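Local coordinates for protein poly-beta-1,6-N-acetyl-D-glucosamine N-deacetylase (Aggregatibacter actinomycetemcomitans, PDB 4U10) that probably removes N-acetyl groups from poly-beta-1,6-N-acetyl-D-glucosamine through its zinc-binding polysaccharide deacetylase domain, the part of the longer protein held in this chain, at residues F97-V108 with R121-V130. Sequence-based numbering, arbitrary orientation.
Sequences FAPVSSWLDTPV and RNVFVTWDQV. Unlike the reference sequence in segment 121-130: D128 (reference Glu).
F97-V108 and R121-V130 run antiparallel side by side: the CA atoms are 6.0 Å apart both at L104-T126 and at V108-R121, and the gap widens to 9.0 Å between the CA atoms of F97 and V130. The first leaves strand 95-99 through the short helix 101-104; the second passes from a 3-10 turn into helix 127-135, whose start T126 and Q129 close with a capping box.

R121 ties the two segments together. Its chain bends at chi2 (73°), turning the guanidinium toward the carbonyls of L104 and T106. NE donates to T106 O at 2.9 Å, in the guanidinium plane, while NH2 reaches L104 O from a tilted direction. NH1 and NH2 also grip V125 O end-on, so one cation serves three carbonyls, with a weak fourth bond from NH1 to F124 O, and its planar fan of N-H groups suits this task.

L104 fills the middle. Its CB and CD2 lie over one face of the W127 indole, CD2 making a CH-pi contact 3.7 Å from the six-membered ring's centroid. Branching lets CD2 also meet V125 CG2 and V130 CG2; V125 CG2 in turn touches the edge of the F97 ring. W127 NE1 donates to D105 OD1 at 2.9 Å, almost along the carboxylate's C-O axis, while OD2 bonds S194 of helix 177-199.

W103 and F124 meet obliquely, planes at 36°, with V100 on the indole's other face. W103 also packs near the zinc ligands H149 and D75, its side chain about 6 Å from a bound zinc ion.

Thus a buried arginine satisfies backbone carbonyls of both segments beside an apolar centre, holding the stretch after strand 95-99 against the start of helix 127-135. W103's packing is consistent with a second-shell place at the deacetylase domain's zinc site.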
loop_
_atom_site.group_PDB
_atom_site.type_symbol
_atom_site.label_atom_id
_atom_site.label_comp_id
_atom_site.label_asym_id
_atom_site.label_seq_id
_atom_site.Cartn_x
_atom_site.Cartn_y
_atom_site.Cartn_z
ATOM N N PHE A 97 -1.763 -2.531 5.549
ATOM C CA PHE A 97 -2.233 -1.160 5.309
ATOM C C PHE A 97 -0.963 -0.298 5.131
ATOM O O PHE A 97 -0.044 -0.373 5.966
ATOM C CB PHE A 97 -3.008 -0.702 6.532
ATOM C CG PHE A 97 -3.523 0.724 6.489
ATOM C CD1 PHE A 97 -4.175 1.225 5.385
ATOM C CD2 PHE A 97 -3.437 1.544 7.631
ATOM C CE1 PHE A 97 -4.682 2.526 5.413
ATOM C CE2 PHE A 97 -4.011 2.830 7.657
ATOM C CZ PHE A 97 -4.579 3.313 6.533
ATOM N N ALA A 98 -0.927 0.521 4.071
ATOM C CA ALA A 98 0.206 1.354 3.757
ATOM C C ALA A 98 -0.134 2.856 3.651
ATOM O O ALA A 98 -0.327 3.444 2.555
ATOM C CB ALA A 98 0.886 0.842 2.514
ATOM N N PRO A 99 -0.204 3.496 4.833
ATOM C CA PRO A 99 -0.459 4.926 4.809
ATOM C C PRO A 99 0.781 5.775 4.458
ATOM O O PRO A 99 1.899 5.475 4.858
ATOM C CB PRO A 99 -0.950 5.175 6.247
ATOM C CG PRO A 99 -0.012 4.247 7.056
ATOM C CD PRO A 99 0.013 2.988 6.194
ATOM N N VAL A 100 0.593 6.858 3.699
ATOM C CA VAL A 100 1.648 7.777 3.514
ATOM C C VAL A 100 1.919 8.492 4.835
ATOM O O VAL A 100 1.061 9.187 5.343
ATOM C CB VAL A 100 1.296 8.783 2.435
ATOM C CG1 VAL A 100 2.453 9.775 2.276
ATOM C CG2 VAL A 100 0.997 8.075 1.094
ATOM N N SER A 101 3.086 8.303 5.442
ATOM C CA SER A 101 3.318 8.834 6.796
ATOM C C SER A 101 3.338 10.352 6.985
ATOM O O SER A 101 2.937 10.836 8.048
ATOM C CB SER A 101 4.502 8.133 7.433
ATOM O OG SER A 101 5.661 8.088 6.608
ATOM N N SER A 102 3.794 11.153 5.996
ATOM C CA SER A 102 3.716 12.639 6.180
ATOM C C SER A 102 2.235 13.147 6.158
ATOM O O SER A 102 1.898 14.229 6.691
ATOM C CB SER A 102 4.546 13.370 5.129
ATOM O OG SER A 102 3.946 13.387 3.875
ATOM N N TRP A 103 1.351 12.413 5.482
ATOM C CA TRP A 103 -0.071 12.747 5.483
ATOM C C TRP A 103 -0.607 12.545 6.915
ATOM O O TRP A 103 -1.182 13.456 7.515
ATOM C CB TRP A 103 -0.853 11.932 4.424
ATOM C CG TRP A 103 -0.471 12.227 3.065
ATOM C CD1 TRP A 103 0.371 13.273 2.639
ATOM C CD2 TRP A 103 -0.884 11.541 1.882
ATOM N NE1 TRP A 103 0.483 13.229 1.277
ATOM C CE2 TRP A 103 -0.268 12.178 0.793
ATOM C CE3 TRP A 103 -1.698 10.411 1.640
ATOM C CZ2 TRP A 103 -0.462 11.762 -0.509
ATOM C CZ3 TRP A 103 -1.881 9.989 0.337
ATOM C CH2 TRP A 103 -1.295 10.665 -0.713
ATOM N N LEU A 104 -0.328 11.396 7.505
ATOM C CA LEU A 104 -0.738 11.137 8.875
ATOM C C LEU A 104 -0.104 12.108 9.876
ATOM O O LEU A 104 -0.708 12.462 10.879
ATOM C CB LEU A 104 -0.441 9.714 9.273
ATOM C CG LEU A 104 -1.523 8.718 8.764
ATOM C CD1 LEU A 104 -1.912 8.886 7.301
ATOM C CD2 LEU A 104 -1.067 7.315 9.023
ATOM N N ASP A 105 1.140 12.500 9.611
ATOM C CA ASP A 105 1.878 13.421 10.482
ATOM C C ASP A 105 1.467 14.897 10.366
ATOM O O ASP A 105 1.951 15.733 11.113
ATOM C CB ASP A 105 3.381 13.322 10.196
ATOM C CG ASP A 105 4.055 12.169 10.892
ATOM O OD1 ASP A 105 3.472 11.536 11.762
ATOM O OD2 ASP A 105 5.218 11.869 10.526
ATOM N N THR A 106 0.624 15.222 9.399
ATOM C CA THR A 106 0.085 16.546 9.246
ATOM C C THR A 106 -0.825 16.844 10.459
ATOM O O THR A 106 -1.694 16.071 10.794
ATOM C CB THR A 106 -0.666 16.672 7.880
ATOM O OG1 THR A 106 0.226 16.328 6.802
ATOM C CG2 THR A 106 -1.192 18.078 7.651
ATOM N N PRO A 107 -0.564 17.932 11.162
ATOM C CA PRO A 107 -1.409 18.333 12.268
ATOM C C PRO A 107 -2.873 18.499 11.853
ATOM O O PRO A 107 -3.145 18.879 10.729
ATOM C CB PRO A 107 -0.808 19.709 12.673
ATOM C CG PRO A 107 0.612 19.667 12.180
ATOM C CD PRO A 107 0.523 18.909 10.886
ATOM N N VAL A 108 -3.814 18.255 12.759
ATOM C CA VAL A 108 -5.258 18.304 12.390
ATOM C C VAL A 108 -5.748 19.665 11.851
ATOM O O VAL A 108 -6.767 19.725 11.190
ATOM C CB VAL A 108 -6.198 17.877 13.545
ATOM C CG1 VAL A 108 -6.083 16.375 13.808
ATOM C CG2 VAL A 108 -5.942 18.695 14.789
ATOM N N ARG A 121 -7.511 17.337 6.264
ATOM C CA ARG A 121 -6.740 16.325 6.974
ATOM C C ARG A 121 -7.560 14.994 7.155
ATOM O O ARG A 121 -6.971 13.916 7.189
ATOM C CB ARG A 121 -6.181 16.889 8.283
ATOM C CG ARG A 121 -5.605 15.869 9.289
ATOM C CD ARG A 121 -4.269 15.300 8.823
ATOM N NE ARG A 121 -3.737 14.266 9.719
ATOM C CZ ARG A 121 -4.212 13.027 9.812
ATOM N NH1 ARG A 121 -5.210 12.638 9.032
ATOM N NH2 ARG A 121 -3.644 12.158 10.630
ATOM N N ASN A 122 -8.894 15.058 7.228
ATOM C CA ASN A 122 -9.685 13.822 7.480
ATOM C C ASN A 122 -10.093 13.064 6.312
ATOM O O ASN A 122 -10.829 12.094 6.416
ATOM C CB ASN A 122 -10.896 14.094 8.250
ATOM C CG ASN A 122 -10.570 14.727 9.539
ATOM O OD1 ASN A 122 -9.922 14.102 10.401
ATOM N ND2 ASN A 122 -11.002 15.959 9.697
ATOM N N VAL A 123 -9.521 13.401 5.185
ATOM C CA VAL A 123 -9.444 12.408 4.171
ATOM C C VAL A 123 -8.655 11.189 4.692
ATOM O O VAL A 123 -8.939 10.066 4.234
ATOM C CB VAL A 123 -8.845 12.981 2.892
ATOM C CG1 VAL A 123 -8.709 11.873 1.842
ATOM C CG2 VAL A 123 -9.760 14.095 2.385
ATOM N N PHE A 124 -7.737 11.397 5.646
ATOM C CA PHE A 124 -6.852 10.326 6.111
ATOM C C PHE A 124 -7.019 9.941 7.542
ATOM O O PHE A 124 -7.470 10.743 8.372
ATOM C CB PHE A 124 -5.391 10.695 5.821
ATOM C CG PHE A 124 -5.160 11.034 4.381
ATOM C CD1 PHE A 124 -5.115 10.060 3.439
ATOM C CD2 PHE A 124 -5.117 12.365 3.947
ATOM C CE1 PHE A 124 -4.975 10.376 2.087
ATOM C CE2 PHE A 124 -4.968 12.688 2.602
ATOM C CZ PHE A 124 -4.898 11.701 1.676
ATOM N N VAL A 125 -6.604 8.729 7.858
ATOM C CA VAL A 125 -6.627 8.236 9.238
ATOM C C VAL A 125 -5.788 9.103 10.207
ATOM O O VAL A 125 -4.917 9.823 9.778
ATOM C CB VAL A 125 -6.176 6.748 9.379
ATOM C CG1 VAL A 125 -7.154 5.770 8.716
ATOM C CG2 VAL A 125 -4.763 6.523 8.887
ATOM N N THR A 126 -6.070 8.984 11.494
ATOM C CA THR A 126 -5.201 9.476 12.579
ATOM C C THR A 126 -4.353 8.299 13.085
ATOM O O THR A 126 -4.709 7.157 12.910
ATOM C CB THR A 126 -6.045 10.057 13.741
ATOM O OG1 THR A 126 -6.793 9.030 14.400
ATOM C CG2 THR A 126 -7.037 11.102 13.281
ATOM N N TRP A 127 -3.259 8.575 13.746
ATOM C CA TRP A 127 -2.424 7.520 14.301
ATOM C C TRP A 127 -3.071 6.649 15.390
ATOM O O TRP A 127 -2.705 5.475 15.527
ATOM C CB TRP A 127 -1.137 8.117 14.841
ATOM C CG TRP A 127 -0.133 8.559 13.794
ATOM C CD1 TRP A 127 0.301 9.831 13.565
ATOM C CD2 TRP A 127 0.562 7.730 12.879
ATOM N NE1 TRP A 127 1.244 9.840 12.606
ATOM C CE2 TRP A 127 1.412 8.573 12.125
ATOM C CE3 TRP A 127 0.514 6.359 12.576
ATOM C CZ2 TRP A 127 2.253 8.090 11.108
ATOM C CZ3 TRP A 127 1.348 5.860 11.572
ATOM C CH2 TRP A 127 2.222 6.732 10.846
ATOM N N ASP A 128 -3.997 7.245 16.169
ATOM C CA ASP A 128 -4.813 6.520 17.151
ATOM C C ASP A 128 -5.548 5.421 16.424
ATOM O O ASP A 128 -5.518 4.304 16.838
ATOM C CB ASP A 128 -5.875 7.411 17.853
ATOM C CG ASP A 128 -5.252 8.619 18.627
ATOM O OD1 ASP A 128 -4.208 8.468 19.353
ATOM O OD2 ASP A 128 -5.805 9.752 18.497
ATOM N N GLN A 129 -6.178 5.752 15.310
ATOM C CA GLN A 129 -6.874 4.738 14.503
ATOM C C GLN A 129 -5.980 3.633 13.996
ATOM O O GLN A 129 -6.375 2.467 13.949
ATOM C CB GLN A 129 -7.560 5.468 13.378
ATOM C CG GLN A 129 -8.758 6.229 13.803
ATOM C CD GLN A 129 -9.280 7.190 12.743
ATOM O OE1 GLN A 129 -8.597 7.540 11.818
ATOM N NE2 GLN A 129 -10.528 7.572 12.867
ATOM N N VAL A 130 -4.740 3.976 13.636
ATOM C CA VAL A 130 -3.779 3.007 13.141
ATOM C C VAL A 130 -3.334 2.073 14.255
ATOM O O VAL A 130 -3.219 0.820 14.020
ATOM C CB VAL A 130 -2.535 3.693 12.578
ATOM C CG1 VAL A 130 -1.497 2.669 12.117
ATOM C CG2 VAL A 130 -2.903 4.661 11.464
#